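Local coordinates for protein immunomodulatory active chitinase (Trichuris suis, PDB 6G9C) that probably hydrolyses chitin as a secreted family 18 glycosidase and displays immunomodulatory properties in inflammatory lung disease, at residues F222-L236 / S244-K256. Sequence-based numbering, arbitrary orientation.
Sequences FHGAWETQTGINSPL and SEFKMWNVEQSSK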
ATOM      1  N   PHE A 222     -24.594  23.727  14.449  1.00 29.79           N
ATOM      2  CA  PHE A 222     -25.729  24.002  15.332  1.00 29.46           C
ATOM      3  C   PHE A 222     -26.442  25.284  14.932  1.00 32.23           C
ATOM      4  O   PHE A 222     -27.660  25.405  15.119  1.00 33.60           O
ATOM      5  CB  PHE A 222     -25.267  24.097  16.790  1.00 30.35           C
ATOM      6  CG  PHE A 222     -24.843  22.786  17.380  1.00 28.64           C
ATOM      7  CD1 PHE A 222     -25.779  21.782  17.632  1.00 28.12           C
ATOM      8  CD2 PHE A 222     -23.516  22.552  17.683  1.00 26.40           C
ATOM      9  CE1 PHE A 222     -25.393  20.571  18.182  1.00 30.46           C
ATOM     10  CE2 PHE A 222     -23.117  21.335  18.232  1.00 26.30           C
ATOM     11  CZ  PHE A 222     -24.054  20.345  18.482  1.00 29.58           C
ATOM     12  N   HIS A 223     -25.693  26.245  14.385  1.00 26.57           N
ATOM     13  CA  HIS A 223     -26.213  27.528  13.949  1.00 29.82           C
ATOM     14  C   HIS A 223     -25.517  27.917  12.656  1.00 32.14           C
ATOM     15  O   HIS A 223     -24.385  27.506  12.397  1.00 32.67           O
ATOM     16  CB  HIS A 223     -26.008  28.587  15.042  1.00 32.22           C
ATOM     17  CG  HIS A 223     -26.676  28.227  16.328  1.00 36.38           C
ATOM     18  ND1 HIS A 223     -28.042  28.305  16.497  1.00 37.25           N
ATOM     19  CD2 HIS A 223     -26.179  27.721  17.479  1.00 33.80           C
ATOM     20  CE1 HIS A 223     -28.355  27.893  17.714  1.00 38.95           C
ATOM     21  NE2 HIS A 223     -27.244  27.529  18.329  1.00 34.93           N
ATOM     22  N   GLY A 224     -26.210  28.699  11.837  1.00 33.41           N
ATOM     23  CA  GLY A 224     -25.688  29.047  10.531  1.00 30.79           C
ATOM     24  C   GLY A 224     -26.630  29.991   9.818  1.00 33.16           C
ATOM     25  O   GLY A 224     -27.625  30.452  10.383  1.00 34.49           O
ATOM     26  N   ALA A 225     -26.304  30.263   8.553  1.00 32.77           N
ATOM     27  CA  ALA A 225     -26.969  31.319   7.796  1.00 31.64           C
ATOM     28  C   ALA A 225     -28.427  31.014   7.479  1.00 39.28           C
ATOM     29  O   ALA A 225     -29.122  31.889   6.953  1.00 41.67           O
ATOM     30  CB  ALA A 225     -26.189  31.588   6.508  1.00 38.70           C
ATOM     31  N   TRP A 226     -28.915  29.810   7.778  1.00 38.25           N
ATOM     32  CA  TRP A 226     -30.349  29.572   7.682  1.00 41.08           C
ATOM     33  C   TRP A 226     -31.122  30.305   8.770  1.00 40.29           C
ATOM     34  O   TRP A 226     -32.346  30.420   8.660  1.00 42.37           O
ATOM     35  CB  TRP A 226     -30.645  28.068   7.738  1.00 37.11           C
ATOM     36  CG  TRP A 226     -29.976  27.366   8.904  1.00 35.65           C
ATOM     37  CD1 TRP A 226     -30.508  27.157  10.148  1.00 39.50           C
ATOM     38  CD2 TRP A 226     -28.644  26.815   8.939  1.00 36.02           C
ATOM     39  NE1 TRP A 226     -29.602  26.486  10.946  1.00 35.50           N
ATOM     40  CE2 TRP A 226     -28.450  26.271  10.230  1.00 35.86           C
ATOM     41  CE3 TRP A 226     -27.608  26.718   8.001  1.00 37.78           C
ATOM     42  CZ2 TRP A 226     -27.253  25.644  10.611  1.00 31.35           C
ATOM     43  CZ3 TRP A 226     -26.418  26.083   8.378  1.00 35.55           C
ATOM     44  CH2 TRP A 226     -26.257  25.553   9.672  1.00 30.60           C
ATOM     45  N   GLU A 227     -30.445  30.802   9.802  1.00 35.07           N
ATOM     46  CA  GLU A 227     -31.065  31.572  10.870  1.00 40.10           C
ATOM     47  C   GLU A 227     -30.923  33.068  10.624  1.00 43.80           C
ATOM     48  O   GLU A 227     -29.927  33.531  10.058  1.00 39.55           O
ATOM     49  CB  GLU A 227     -30.445  31.211  12.219  1.00 38.45           C
ATOM     50  CG  GLU A 227     -30.741  29.786  12.638  1.00 40.03           C
ATOM     51  CD  GLU A 227     -29.835  29.313  13.736  1.00 41.11           C
ATOM     52  OE1 GLU A 227     -28.611  29.558  13.629  1.00 38.00           O
ATOM     53  OE2 GLU A 227     -30.343  28.695  14.699  1.00 42.10           O
ATOM     54  N   THR A 228     -31.928  33.827  11.076  1.00 41.52           N
ATOM     55  CA  THR A 228     -31.990  35.273  10.894  1.00 39.96           C
ATOM     56  C   THR A 228     -31.163  36.056  11.916  1.00 37.38           C
ATOM     57  O   THR A 228     -31.301  37.282  11.978  1.00 38.73           O
ATOM     58  CB  THR A 228     -33.451  35.747  10.951  1.00 45.22           C
ATOM     59  OG1 THR A 228     -33.988  35.485  12.256  1.00 42.91           O
ATOM     60  CG2 THR A 228     -34.301  35.011   9.906  1.00 43.43           C
ATOM     61  N   GLN A 229     -30.333  35.389  12.720  1.00 36.51           N
ATOM     62  CA  GLN A 229     -29.440  36.074  13.650  1.00 36.76           C
ATOM     63  C   GLN A 229     -28.172  35.254  13.837  1.00 36.95           C
ATOM     64  O   GLN A 229     -28.159  34.035  13.633  1.00 37.82           O
ATOM     65  CB  GLN A 229     -30.097  36.305  15.009  1.00 46.02           C
ATOM     66  CG  GLN A 229     -30.311  35.028  15.784  1.00 54.32           C
ATOM     67  CD  GLN A 229     -31.348  35.184  16.869  1.00 68.06           C
ATOM     68  OE1 GLN A 229     -32.547  35.235  16.593  1.00 74.63           O
ATOM     69  NE2 GLN A 229     -30.893  35.264  18.116  1.00 70.04           N
ATOM     70  N   THR A 230     -27.107  35.933  14.259  1.00 35.16           N
ATOM     71  CA  THR A 230     -25.819  35.262  14.399  1.00 32.35           C
ATOM     72  C   THR A 230     -25.824  34.294  15.575  1.00 32.36           C
ATOM     73  O   THR A 230     -26.542  34.480  16.560  1.00 34.24           O
ATOM     74  CB  THR A 230     -24.682  36.268  14.598  1.00 28.40           C
ATOM     75  OG1 THR A 230     -24.864  36.945  15.850  1.00 34.06           O
ATOM     76  CG2 THR A 230     -24.641  37.282  13.453  1.00 35.74           C
ATOM     77  N   GLY A 231     -24.980  33.269  15.468  1.00 31.46           N
ATOM     78  CA  GLY A 231     -24.885  32.234  16.481  1.00 29.31           C
ATOM     79  C   GLY A 231     -23.623  31.430  16.257  1.00 29.54           C
ATOM     80  O   GLY A 231     -22.856  31.689  15.325  1.00 32.11           O
ATOM     81  N   ILE A 232     -23.418  30.439  17.126  1.00 30.22           N
ATOM     82  CA  ILE A 232     -22.144  29.722  17.223  1.00 26.83           C
ATOM     83  C   ILE A 232     -22.239  28.403  16.470  1.00 30.40           C
ATOM     84  O   ILE A 232     -23.121  27.578  16.753  1.00 30.40           O
ATOM     85  CB  ILE A 232     -21.763  29.470  18.690  1.00 32.15           C
ATOM     86  CG1 ILE A 232     -21.810  30.775  19.500  1.00 35.59           C
ATOM     87  CG2 ILE A 232     -20.376  28.861  18.761  1.00 26.55           C
ATOM     88  CD1 ILE A 232     -20.847  31.829  19.004  1.00 41.98           C
ATOM     89  N   ASN A 233     -21.311  28.186  15.535  1.00 29.22           N
ATOM     90  CA  ASN A 233     -21.315  26.957  14.745  1.00 28.36           C
ATOM     91  C   ASN A 233     -21.189  25.719  15.635  1.00 28.72           C
ATOM     92  O   ASN A 233     -21.970  24.767  15.515  1.00 27.66           O
ATOM     93  CB  ASN A 233     -20.189  27.010  13.708  1.00 26.37           C
ATOM     94  CG  ASN A 233     -20.166  25.779  12.796  1.00 28.70           C
ATOM     95  OD1 ASN A 233     -21.208  25.331  12.315  1.00 29.93           O
ATOM     96  ND2 ASN A 233     -18.977  25.233  12.561  1.00 26.62           N
ATOM     97  N   SER A 234     -20.234  25.719  16.556  1.00 26.10           N
ATOM     98  CA  SER A 234     -19.939  24.531  17.362  1.00 25.69           C
ATOM     99  C   SER A 234     -19.495  24.967  18.745  1.00 30.61           C
ATOM    100  O   SER A 234     -18.298  24.952  19.072  1.00 31.36           O
ATOM    101  CB  SER A 234     -18.879  23.663  16.675  1.00 29.90           C
ATOM    102  OG  SER A 234     -18.651  22.441  17.364  1.00 31.70           O
ATOM    103  N   PRO A 235     -20.432  25.390  19.593  1.00 27.86           N
ATOM    104  CA  PRO A 235     -20.054  25.800  20.946  1.00 29.11           C
ATOM    105  C   PRO A 235     -19.713  24.585  21.781  1.00 32.99           C
ATOM    106  O   PRO A 235     -20.378  23.548  21.698  1.00 33.53           O
ATOM    107  CB  PRO A 235     -21.309  26.503  21.474  1.00 33.80           C
ATOM    108  CG  PRO A 235     -22.450  25.862  20.725  1.00 32.29           C
ATOM    109  CD  PRO A 235     -21.898  25.444  19.374  1.00 25.70           C
ATOM    110  N   LEU A 236     -18.658  24.715  22.586  1.00 27.74           N
ATOM    111  CA  LEU A 236     -18.318  23.642  23.514  1.00 31.99           C
ATOM    112  C   LEU A 236     -19.366  23.524  24.613  1.00 37.08           C
ATOM    113  O   LEU A 236     -19.808  22.415  24.935  1.00 37.36           O
ATOM    114  CB  LEU A 236     -16.928  23.872  24.118  1.00 30.17           C
ATOM    115  CG  LEU A 236     -16.485  22.831  25.156  1.00 37.01           C
ATOM    116  CD1 LEU A 236     -16.559  21.423  24.571  1.00 34.18           C
ATOM    117  CD2 LEU A 236     -15.078  23.136  25.657  1.00 37.43           C
ATOM    118  N   SER A 244     -34.059  28.216  25.771  1.00 57.70           N
ATOM    119  CA  SER A 244     -34.150  26.838  26.252  1.00 61.46           C
ATOM    120  C   SER A 244     -34.129  25.825  25.114  1.00 59.16           C
ATOM    121  O   SER A 244     -33.654  24.701  25.299  1.00 59.58           O
ATOM    122  CB  SER A 244     -35.416  26.657  27.088  1.00 67.00           C
ATOM    123  OG  SER A 244     -36.536  27.173  26.397  1.00 71.49           O
ATOM    124  N   GLU A 245     -34.628  26.202  23.936  1.00 60.98           N
ATOM    125  CA  GLU A 245     -34.662  25.275  22.813  1.00 62.21           C
ATOM    126  C   GLU A 245     -33.269  24.817  22.392  1.00 55.46           C
ATOM    127  O   GLU A 245     -33.143  23.776  21.740  1.00 61.73           O
ATOM    128  CB  GLU A 245     -35.381  25.920  21.622  1.00 68.61           C
ATOM    129  CG  GLU A 245     -34.688  27.165  21.088  1.00 81.99           C
ATOM    130  CD  GLU A 245     -35.512  28.427  21.285  1.00 93.60           C
ATOM    131  OE1 GLU A 245     -35.495  29.295  20.384  1.00 94.35           O
ATOM    132  OE2 GLU A 245     -36.162  28.555  22.347  1.00101.38           O
ATOM    133  N   PHE A 246     -32.221  25.555  22.754  1.00 50.75           N
ATOM    134  CA  PHE A 246     -30.869  25.258  22.294  1.00 51.16           C
ATOM    135  C   PHE A 246     -29.941  24.784  23.404  1.00 50.41           C
ATOM    136  O   PHE A 246     -28.728  24.691  23.176  1.00 46.29           O
ATOM    137  CB  PHE A 246     -30.260  26.486  21.611  1.00 51.42           C
ATOM    138  CG  PHE A 246     -30.917  26.841  20.318  1.00 52.88           C
ATOM    139  CD1 PHE A 246     -31.237  25.856  19.398  1.00 60.57           C
ATOM    140  CD2 PHE A 246     -31.225  28.157  20.022  1.00 60.64           C
ATOM    141  CE1 PHE A 246     -31.846  26.179  18.201  1.00 59.09           C
ATOM    142  CE2 PHE A 246     -31.838  28.488  18.830  1.00 60.93           C
ATOM    143  CZ  PHE A 246     -32.153  27.500  17.919  1.00 59.33           C
ATOM    144  N   LYS A 247     -30.478  24.471  24.591  1.00 47.92           N
ATOM    145  CA  LYS A 247     -29.632  24.127  25.734  1.00 49.94           C
ATOM    146  C   LYS A 247     -28.749  22.910  25.462  1.00 43.45           C
ATOM    147  O   LYS A 247     -27.654  22.806  26.026  1.00 48.36           O
ATOM    148  CB  LYS A 247     -30.493  23.882  26.975  1.00 54.63           C
ATOM    149  CG  LYS A 247     -31.100  25.143  27.579  1.00 72.04           C
ATOM    150  CD  LYS A 247     -30.029  26.099  28.101  1.00 77.84           C
ATOM    151  CE  LYS A 247     -30.603  27.496  28.342  1.00 81.15           C
ATOM    152  NZ  LYS A 247     -29.550  28.519  28.634  1.00 79.65           N
ATOM    153  N   MET A 248     -29.200  21.982  24.612  1.00 37.18           N
ATOM    154  CA  MET A 248     -28.431  20.788  24.272  1.00 39.45           C
ATOM    155  C   MET A 248     -27.586  20.963  23.020  1.00 43.76           C
ATOM    156  O   MET A 248     -26.801  20.066  22.682  1.00 42.31           O
ATOM    157  CB  MET A 248     -29.367  19.590  24.062  1.00 45.71           C
ATOM    158  CG  MET A 248     -30.424  19.420  25.130  1.00 53.79           C
ATOM    159  SD  MET A 248     -29.942  18.191  26.352  1.00 63.91           S
ATOM    160  CE  MET A 248     -29.741  16.714  25.363  1.00 54.71           C
ATOM    161  N   TRP A 249     -27.724  22.087  22.323  1.00 38.95           N
ATOM    162  CA  TRP A 249     -27.085  22.254  21.019  1.00 33.78           C
ATOM    163  C   TRP A 249     -25.646  22.739  21.205  1.00 34.07           C
ATOM    164  O   TRP A 249     -25.277  23.864  20.868  1.00 34.33           O
ATOM    165  CB  TRP A 249     -27.906  23.202  20.153  1.00 41.52           C
ATOM    166  CG  TRP A 249     -29.171  22.568  19.612  1.00 39.48           C
ATOM    167  CD1 TRP A 249     -29.968  21.657  20.246  1.00 50.47           C
ATOM    168  CD2 TRP A 249     -29.763  22.792  18.330  1.00 47.33           C
ATOM    169  NE1 TRP A 249     -31.023  21.302  19.439  1.00 45.16           N
ATOM    170  CE2 TRP A 249     -30.918  21.982  18.254  1.00 48.64           C
ATOM    171  CE3 TRP A 249     -29.429  23.596  17.234  1.00 53.36           C
ATOM    172  CZ2 TRP A 249     -31.741  21.959  17.130  1.00 51.96           C
ATOM    173  CZ3 TRP A 249     -30.246  23.571  16.118  1.00 59.92           C
ATOM    174  CH2 TRP A 249     -31.392  22.757  16.075  1.00 63.94           C
ATOM    175  N   ASN A 250     -24.824  21.841  21.736  1.00 33.08           N
ATOM    176  CA  ASN A 250     -23.413  22.122  21.963  1.00 36.09           C
ATOM    177  C   ASN A 250     -22.689  20.791  22.124  1.00 32.09           C
ATOM    178  O   ASN A 250     -23.314  19.735  22.242  1.00 35.17           O
ATOM    179  CB  ASN A 250     -23.214  23.037  23.185  1.00 34.14           C
ATOM    180  CG  ASN A 250     -23.910  22.517  24.426  1.00 36.64           C
ATOM    181  OD1 ASN A 250     -23.432  21.580  25.074  1.00 38.35           O
ATOM    182  ND2 ASN A 250     -25.052  23.125  24.772  1.00 38.44           N
ATOM    183  N   VAL A 251     -21.358  20.860  22.120  1.00 34.78           N
ATOM    184  CA  VAL A 251     -20.539  19.649  22.135  1.00 34.03           C
ATOM    185  C   VAL A 251     -20.768  18.871  23.423  1.00 37.87           C
ATOM    186  O   VAL A 251     -20.961  17.649  23.408  1.00 36.20           O
ATOM    187  CB  VAL A 251     -19.051  20.002  21.955  1.00 34.49           C
ATOM    188  CG1 VAL A 251     -18.182  18.781  22.243  1.00 37.15           C
ATOM    189  CG2 VAL A 251     -18.790  20.544  20.553  1.00 31.17           C
ATOM    190  N   GLU A 252     -20.774  19.578  24.556  1.00 31.32           N
ATOM    191  CA  GLU A 252     -20.871  18.923  25.855  1.00 35.16           C
ATOM    192  C   GLU A 252     -22.157  18.121  25.984  1.00 38.76           C
ATOM    193  O   GLU A 252     -22.134  16.964  26.411  1.00 39.54           O
ATOM    194  CB  GLU A 252     -20.785  19.962  26.975  1.00 41.24           C
ATOM    195  CG  GLU A 252     -20.835  19.346  28.369  1.00 40.44           C
ATOM    196  CD  GLU A 252     -21.080  20.376  29.457  1.00 49.78           C
ATOM    197  OE1 GLU A 252     -22.154  21.019  29.451  1.00 48.58           O
ATOM    198  OE2 GLU A 252     -20.194  20.541  30.321  1.00 49.44           O
ATOM    199  N   GLN A 253     -23.294  18.723  25.622  1.00 40.26           N
ATOM    200  CA  GLN A 253     -24.583  18.084  25.871  1.00 37.07           C
ATOM    201  C   GLN A 253     -24.942  17.059  24.797  1.00 37.58           C
ATOM    202  O   GLN A 253     -25.522  16.011  25.114  1.00 41.29           O
ATOM    203  CB  GLN A 253     -25.681  19.142  25.983  1.00 40.60           C
ATOM    204  CG  GLN A 253     -25.545  20.029  27.209  1.00 43.73           C
ATOM    205  CD  GLN A 253     -25.673  19.245  28.496  1.00 52.27           C
ATOM    206  OE1 GLN A 253     -26.560  18.408  28.631  1.00 53.44           O
ATOM    207  NE2 GLN A 253     -24.776  19.497  29.442  1.00 53.34           N
ATOM    208  N   SER A 254     -24.627  17.348  23.531  1.00 35.47           N
ATOM    209  CA  SER A 254     -24.927  16.406  22.457  1.00 34.82           C
ATOM    210  C   SER A 254     -24.144  15.107  22.624  1.00 38.88           C
ATOM    211  O   SER A 254     -24.691  14.013  22.428  1.00 37.33           O
ATOM    212  CB  SER A 254     -24.649  17.049  21.097  1.00 32.41           C
ATOM    213  OG  SER A 254     -23.249  17.275  20.879  1.00 35.63           O
ATOM    214  N   SER A 255     -22.863  15.202  23.004  1.00 37.47           N
ATOM    215  CA  SER A 255     -22.092  13.995  23.292  1.00 35.57           C
ATOM    216  C   SER A 255     -22.623  13.284  24.535  1.00 40.74           C
ATOM    217  O   SER A 255     -22.765  12.053  24.546  1.00 36.33           O
ATOM    218  CB  SER A 255     -20.612  14.352  23.451  1.00 36.39           C
ATOM    219  OG  SER A 255     -20.403  15.148  24.606  1.00 38.07           O
ATOM    220  N   LYS A 256     -22.933  14.043  25.589  1.00 40.22           N
ATOM    221  CA  LYS A 256     -23.514  13.441  26.780  1.00 41.13           C
ATOM    222  C   LYS A 256     -24.820  12.733  26.457  1.00 43.85           C
ATOM    223  O   LYS A 256     -25.140  11.711  27.073  1.00 43.50           O
ATOM    224  CB  LYS A 256     -23.739  14.504  27.859  1.00 42.46           C
ATOM    225  CG  LYS A 256     -24.423  13.993  29.120  1.00 53.62           C
ATOM    226  CD  LYS A 256     -24.544  15.097  30.162  1.00 57.47           C
ATOM    227  CE  LYS A 256     -24.851  14.536  31.542  1.00 62.02           C
ATOM    228  NZ  LYS A 256     -26.178  13.865  31.585  1.00 62.17           N
TER
HETATM  229  O   HOH W   1     -26.559  26.358  20.676  1.00 35.32           O
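His-223 points the CE1 corner of its imidazole at the centre of the Phe-246 ring, 3.5 Å above the plane; with the ring planes at 87° this is a T-shaped pair in which histidine supplies the edge. The histidine's rotation is set from both nitrogens. ND1 donates to Glu-227 OE2 at 2.9 Å, on that oxygen's syn lone pair and close to the imidazole plane, while NE2 is 2.7 Å from a water that donates to Trp-249 O, bridging the two segments. The other carboxylate oxygen, OE1, accepts from Gly-224 N, which comes from above the carboxylate plane.

The Phe-222 ring packs one face against the backbone of the other segment: Trp-249 C sits over the ring centre and Asn-250 N nearer the rim of the same face. Phe-222 CD1 also meets Trp-249 CB at 3.6 Å, the indole being set obliquely to the phenyl ring.

In the TIM barrel of glycoside hydrolase family 18, the long connection between strand 214-218 and helix 251-261 folds back here on its own later part and on the first turn of the helix. That turn is N-capped by Asn-250: with chi1 at 52°, its CG lies between backbone N and carbonyl carbon, which turns the amide back over the helix start and lets OD1 accept from Gln-253 N. The first turn is also tied across the contact, Val-251 N donating to Pro-235 O (2.9 Å, 165° at the hydrogen) and Glu-252 N to Leu-236 O (3.0 Å). Beside these bonds Leu-236 CD1 rests on Val-251 CG1 at 3.9 Å, and both side chains also touch Trp-356 of helix 347-360.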